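Local coordinates for protein gamma-D-glutamyl-L-lysine dipeptidyl-peptidase (Bacillus cereus ATCC 10987, PDB 3H41) that is a cysteine peptidase of cell wall degradation that probably hydrolyses gamma-D-glutamyl-L-lysine bonds in murein peptides, releasing L-Ala-gamma-D-Glu, at residues V70-V84 / E94-T106. Sequence-based numbering, arbitrary orientation.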
loop_
_atom_site.group_PDB
_atom_site.type_symbol
_atom_site.label_atom_id
_atom_site.label_comp_id
_atom_site.label_asym_id
_atom_site.label_seq_id
_atom_site.Cartn_x
_atom_site.Cartn_y
_atom_site.Cartn_z
ATOM N N VAL A 70 10.892 3.720 8.587
ATOM C CA VAL A 70 10.227 4.870 9.125
ATOM C C VAL A 70 11.232 5.690 9.962
ATOM O O VAL A 70 12.230 5.143 10.448
ATOM C CB VAL A 70 8.995 4.491 10.030
ATOM C CG1 VAL A 70 8.011 3.533 9.275
ATOM C CG2 VAL A 70 9.425 3.918 11.383
ATOM N N THR A 71 10.927 6.977 10.125
ATOM C CA THR A 71 11.603 7.822 11.107
ATOM C C THR A 71 10.680 8.004 12.317
ATOM O O THR A 71 9.557 8.481 12.154
ATOM C CB THR A 71 11.962 9.206 10.516
ATOM O OG1 THR A 71 12.759 9.036 9.329
ATOM C CG2 THR A 71 12.689 10.142 11.617
ATOM N N VAL A 72 11.138 7.616 13.505
ATOM C CA VAL A 72 10.355 7.785 14.729
ATOM C C VAL A 72 10.562 9.216 15.220
ATOM O O VAL A 72 11.716 9.638 15.457
ATOM C CB VAL A 72 10.689 6.736 15.819
ATOM C CG1 VAL A 72 9.760 6.876 17.019
ATOM C CG2 VAL A 72 10.638 5.312 15.261
ATOM N N VAL A 73 9.463 9.969 15.329
ATOM C CA VAL A 73 9.520 11.391 15.711
ATOM C C VAL A 73 8.888 11.778 17.064
ATOM O O VAL A 73 9.157 12.868 17.576
ATOM C CB VAL A 73 8.922 12.292 14.592
ATOM C CG1 VAL A 73 9.740 12.152 13.266
ATOM C CG2 VAL A 73 7.445 12.005 14.376
ATOM N N ASP A 74 8.049 10.919 17.645
ATOM C CA ASP A 74 7.400 11.225 18.931
ATOM C C ASP A 74 6.973 9.921 19.539
ATOM O O ASP A 74 6.911 8.903 18.824
ATOM C CB ASP A 74 6.187 12.148 18.727
ATOM C CG ASP A 74 5.819 12.964 19.982
ATOM O OD1 ASP A 74 6.359 12.713 21.087
ATOM O OD2 ASP A 74 4.974 13.868 19.842
ATOM N N LYS A 75 6.720 9.925 20.848
ATOM C CA LYS A 75 6.284 8.740 21.579
ATOM C C LYS A 75 5.345 9.161 22.693
ATOM O O LYS A 75 5.672 10.060 23.460
ATOM C CB LYS A 75 7.464 7.958 22.185
ATOM C CG LYS A 75 7.060 6.810 23.113
ATOM C CD LYS A 75 8.243 5.889 23.443
ATOM C CE LYS A 75 7.906 4.895 24.541
ATOM N NZ LYS A 75 8.812 3.712 24.501
ATOM N N LYS A 76 4.165 8.558 22.741
ATOM C CA LYS A 76 3.211 8.785 23.810
ATOM C C LYS A 76 2.761 7.424 24.313
ATOM O O LYS A 76 2.035 6.697 23.628
ATOM C CB LYS A 76 1.999 9.563 23.330
ATOM C CG LYS A 76 2.257 10.901 22.677
ATOM C CD LYS A 76 2.438 12.012 23.669
ATOM C CE LYS A 76 2.280 13.385 23.010
ATOM N NZ LYS A 76 3.350 14.290 23.504
ATOM N N GLY A 77 3.202 7.056 25.504
ATOM C CA GLY A 77 2.911 5.730 26.045
ATOM C C GLY A 77 3.422 4.620 25.141
ATOM O O GLY A 77 4.585 4.624 24.757
ATOM N N ASP A 78 2.541 3.688 24.788
ATOM C CA ASP A 78 2.870 2.560 23.899
ATOM C C ASP A 78 2.860 2.928 22.397
ATOM O O ASP A 78 3.156 2.084 21.554
ATOM C CB ASP A 78 1.874 1.416 24.123
ATOM C CG ASP A 78 1.966 0.809 25.519
ATOM O OD1 ASP A 78 3.078 0.704 26.077
ATOM O OD2 ASP A 78 0.916 0.417 26.064
ATOM N N TRP A 79 2.508 4.170 22.074
ATOM C CA TRP A 79 2.396 4.619 20.693
ATOM C C TRP A 79 3.538 5.523 20.265
ATOM O O TRP A 79 4.024 6.336 21.048
ATOM C CB TRP A 79 1.074 5.355 20.500
ATOM C CG TRP A 79 -0.107 4.451 20.611
ATOM C CD1 TRP A 79 -0.637 3.952 21.759
ATOM C CD2 TRP A 79 -0.890 3.888 19.528
ATOM N NE1 TRP A 79 -1.737 3.161 21.470
ATOM C CE2 TRP A 79 -1.891 3.092 20.108
ATOM C CE3 TRP A 79 -0.853 4.013 18.137
ATOM C CZ2 TRP A 79 -2.842 2.406 19.341
ATOM C CZ3 TRP A 79 -1.786 3.354 17.392
ATOM C CH2 TRP A 79 -2.774 2.552 17.994
ATOM N N VAL A 80 3.957 5.383 19.003
ATOM C CA VAL A 80 4.924 6.288 18.389
ATOM C C VAL A 80 4.317 6.983 17.197
ATOM O O VAL A 80 3.447 6.428 16.520
ATOM C CB VAL A 80 6.231 5.577 17.948
ATOM C CG1 VAL A 80 7.115 5.333 19.180
ATOM C CG2 VAL A 80 5.968 4.238 17.177
ATOM N N LYS A 81 4.813 8.188 16.919
ATOM C CA LYS A 81 4.506 8.893 15.715
ATOM C C LYS A 81 5.707 8.673 14.818
ATOM O O LYS A 81 6.848 8.743 15.301
ATOM C CB LYS A 81 4.254 10.375 15.982
ATOM C CG LYS A 81 3.679 11.088 14.760
ATOM C CD LYS A 81 3.484 12.571 14.983
ATOM C CE LYS A 81 2.979 13.193 13.694
ATOM N NZ LYS A 81 2.845 14.657 13.827
ATOM N N VAL A 82 5.432 8.326 13.553
ATOM C CA VAL A 82 6.457 7.944 12.568
ATOM C C VAL A 82 6.206 8.653 11.257
ATOM O O VAL A 82 5.096 9.129 10.999
ATOM C CB VAL A 82 6.559 6.391 12.377
ATOM C CG1 VAL A 82 6.699 5.687 13.706
ATOM C CG2 VAL A 82 5.342 5.797 11.639
ATOM N N LEU A 83 7.263 8.815 10.477
ATOM C CA LEU A 83 7.161 9.247 9.096
ATOM C C LEU A 83 7.552 8.066 8.195
ATOM O O LEU A 83 8.686 7.561 8.262
ATOM C CB LEU A 83 8.082 10.453 8.811
ATOM C CG LEU A 83 7.940 11.607 9.805
ATOM C CD1 LEU A 83 8.954 12.736 9.464
ATOM C CD2 LEU A 83 6.493 12.123 9.830
ATOM N N VAL A 84 6.618 7.642 7.345
ATOM C CA VAL A 84 6.825 6.496 6.481
ATOM C C VAL A 84 7.565 6.900 5.228
ATOM O O VAL A 84 7.081 7.683 4.398
ATOM C CB VAL A 84 5.483 5.800 6.092
ATOM C CG1 VAL A 84 5.765 4.558 5.172
ATOM C CG2 VAL A 84 4.644 5.403 7.370
ATOM N N GLU A 94 9.830 14.272 4.780
ATOM C CA GLU A 94 10.562 13.027 5.054
ATOM C C GLU A 94 9.725 11.761 4.879
ATOM O O GLU A 94 10.255 10.697 4.594
ATOM C CB GLU A 94 11.126 13.031 6.471
ATOM C CG GLU A 94 12.143 11.905 6.705
ATOM C CD GLU A 94 12.969 12.078 7.980
ATOM O OE1 GLU A 94 12.761 13.074 8.721
ATOM O OE2 GLU A 94 13.828 11.204 8.233
ATOM N N GLY A 95 8.421 11.866 5.074
ATOM C CA GLY A 95 7.564 10.690 4.983
ATOM C C GLY A 95 6.144 10.966 5.440
ATOM O O GLY A 95 5.838 12.058 5.924
ATOM N N TYR A 96 5.301 9.946 5.309
ATOM C CA TYR A 96 3.882 10.051 5.632
ATOM C C TYR A 96 3.696 9.888 7.113
ATOM O O TYR A 96 4.127 8.889 7.690
ATOM C CB TYR A 96 3.033 9.001 4.865
ATOM C CG TYR A 96 1.629 9.507 4.650
ATOM C CD1 TYR A 96 0.720 9.512 5.687
ATOM C CD2 TYR A 96 1.218 10.032 3.423
ATOM C CE1 TYR A 96 -0.533 9.986 5.518
ATOM C CE2 TYR A 96 -0.069 10.530 3.255
ATOM C CZ TYR A 96 -0.940 10.503 4.327
ATOM O OH TYR A 96 -2.224 10.989 4.261
ATOM N N PRO A 97 3.063 10.876 7.757
ATOM C CA PRO A 97 2.976 10.841 9.204
ATOM C C PRO A 97 1.792 10.054 9.750
ATOM O O PRO A 97 0.730 9.990 9.130
ATOM C CB PRO A 97 2.837 12.298 9.552
ATOM C CG PRO A 97 1.991 12.822 8.453
ATOM C CD PRO A 97 2.553 12.149 7.218
ATOM N N GLY A 98 1.985 9.474 10.920
ATOM C CA GLY A 98 0.894 8.896 11.668
ATOM C C GLY A 98 1.358 8.123 12.878
ATOM O O GLY A 98 2.522 7.929 13.065
ATOM N N TRP A 99 0.403 7.667 13.673
ATOM C CA TRP A 99 0.663 6.999 14.944
ATOM C C TRP A 99 0.417 5.503 14.845
ATOM O O TRP A 99 -0.570 5.044 14.227
ATOM C CB TRP A 99 -0.231 7.601 16.037
ATOM C CG TRP A 99 0.075 9.019 16.353
ATOM C CD1 TRP A 99 -0.411 10.131 15.736
ATOM C CD2 TRP A 99 0.917 9.487 17.426
ATOM N NE1 TRP A 99 0.121 11.267 16.332
ATOM C CE2 TRP A 99 0.926 10.894 17.374
ATOM C CE3 TRP A 99 1.679 8.843 18.400
ATOM C CZ2 TRP A 99 1.653 11.676 18.276
ATOM C CZ3 TRP A 99 2.411 9.623 19.299
ATOM C CH2 TRP A 99 2.390 11.019 19.230
HETATM N N MSE A 100 1.327 4.741 15.438
HETATM C CA MSE A 100 1.271 3.288 15.423
HETATM C C MSE A 100 1.841 2.698 16.728
HETATM O O MSE A 100 2.610 3.370 17.426
HETATM C CB MSE A 100 2.022 2.759 14.201
HETATM C CG MSE A 100 3.515 3.120 14.153
HETATM SE SE MSE A 100 4.409 2.212 12.663
HETATM C CE MSE A 100 4.267 0.475 13.364
ATOM N N PRO A 101 1.468 1.450 17.073
ATOM C CA PRO A 101 2.089 0.846 18.274
ATOM C C PRO A 101 3.560 0.613 18.103
ATOM O O PRO A 101 3.982 0.067 17.083
ATOM C CB PRO A 101 1.364 -0.485 18.424
ATOM C CG PRO A 101 0.037 -0.279 17.714
ATOM C CD PRO A 101 0.369 0.610 16.562
ATOM N N GLU A 102 4.337 1.017 19.097
ATOM C CA GLU A 102 5.787 0.785 19.070
ATOM C C GLU A 102 6.154 -0.685 18.882
ATOM O O GLU A 102 7.178 -1.007 18.276
ATOM C CB GLU A 102 6.455 1.332 20.339
ATOM C CG GLU A 102 7.970 1.419 20.139
ATOM C CD GLU A 102 8.664 2.267 21.196
ATOM O OE1 GLU A 102 8.233 2.209 22.363
ATOM O OE2 GLU A 102 9.633 2.978 20.845
ATOM N N LYS A 103 5.327 -1.572 19.407
ATOM C CA LYS A 103 5.580 -2.992 19.314
ATOM C C LYS A 103 5.498 -3.564 17.910
ATOM O O LYS A 103 5.879 -4.722 17.715
ATOM C CB LYS A 103 4.645 -3.792 20.225
ATOM C CG LYS A 103 3.157 -3.711 19.882
ATOM C CD LYS A 103 2.336 -4.374 20.980
ATOM C CE LYS A 103 0.866 -4.441 20.653
ATOM N NZ LYS A 103 0.069 -5.047 21.782
ATOM N N GLN A 104 5.040 -2.749 16.957
ATOM C CA GLN A 104 5.015 -3.131 15.551
ATOM C C GLN A 104 6.252 -2.686 14.769
ATOM O O GLN A 104 6.290 -2.850 13.549
ATOM C CB GLN A 104 3.744 -2.584 14.886
ATOM C CG GLN A 104 2.488 -3.322 15.346
ATOM C CD GLN A 104 1.273 -2.870 14.557
ATOM O OE1 GLN A 104 1.221 -1.725 14.122
ATOM N NE2 GLN A 104 0.306 -3.765 14.370
ATOM N N LEU A 105 7.247 -2.138 15.479
ATOM C CA LEU A 105 8.502 -1.649 14.878
ATOM C C LEU A 105 9.635 -2.540 15.368
ATOM O O LEU A 105 9.542 -3.160 16.431
ATOM C CB LEU A 105 8.797 -0.210 15.301
ATOM C CG LEU A 105 7.900 0.877 14.752
ATOM C CD1 LEU A 105 8.344 2.224 15.326
ATOM C CD2 LEU A 105 7.899 0.896 13.207
ATOM N N THR A 106 10.707 -2.617 14.581
ATOM C CA THR A 106 11.894 -3.292 15.040
ATOM C C THR A 106 13.121 -2.562 14.486
ATOM O O THR A 106 13.016 -1.595 13.696
ATOM C CB THR A 106 11.887 -4.781 14.627
ATOM O OG1 THR A 106 12.964 -5.454 15.287
ATOM C CG2 THR A 106 12.002 -4.948 13.138
HETATM O O HOH W 1 3.268 -0.833 21.632
#
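The Trp99 indole lies flat across strand 79-84, with Lys81 CB over one face, 3.5 Å from the centroid of the six-membered ring and almost on its normal, and Trp79 O at the edge, near the ring plane. Lys81 CG is anti to the backbone N (chi1 -170°), which runs the extended chain on past CE2 and NE1 of Trp99. Lys76 CG comes obliquely to Trp99 CH2 (3.5 Å). On the Trp79 ring, Pro101 CG sits over one face toward the rim, Pro101 CD lies 3.6 Å from Trp79 CZ3, and the backbone carbonyl of Trp99 lies at the edge. Both tryptophans ride on the antiparallel hairpin of strands 79-84 and 96-101, part of the N-terminal SH3-like domain, in which paired backbone bonds link Val80 with Met100, Val82 with Gly98 and Val84 with Tyr96. Tyr96 lines the substrate's alanine pocket, its hydroxyl bonded to Asp234. On the sheet face turned from Trp99, Leu105 CD1 touches both Val80 CG2 (3.6 Å) and Val72 CG2, and Met100 SE reaches Val82 CG2. In the type II' turn 76-79, Asp78 O accepts hydrogen bonds from Glu102 N (2.9 Å) and a water. Glu102 OE1 meets Lys75 NZ through its syn lone pair, a 2.7 Å salt bridge.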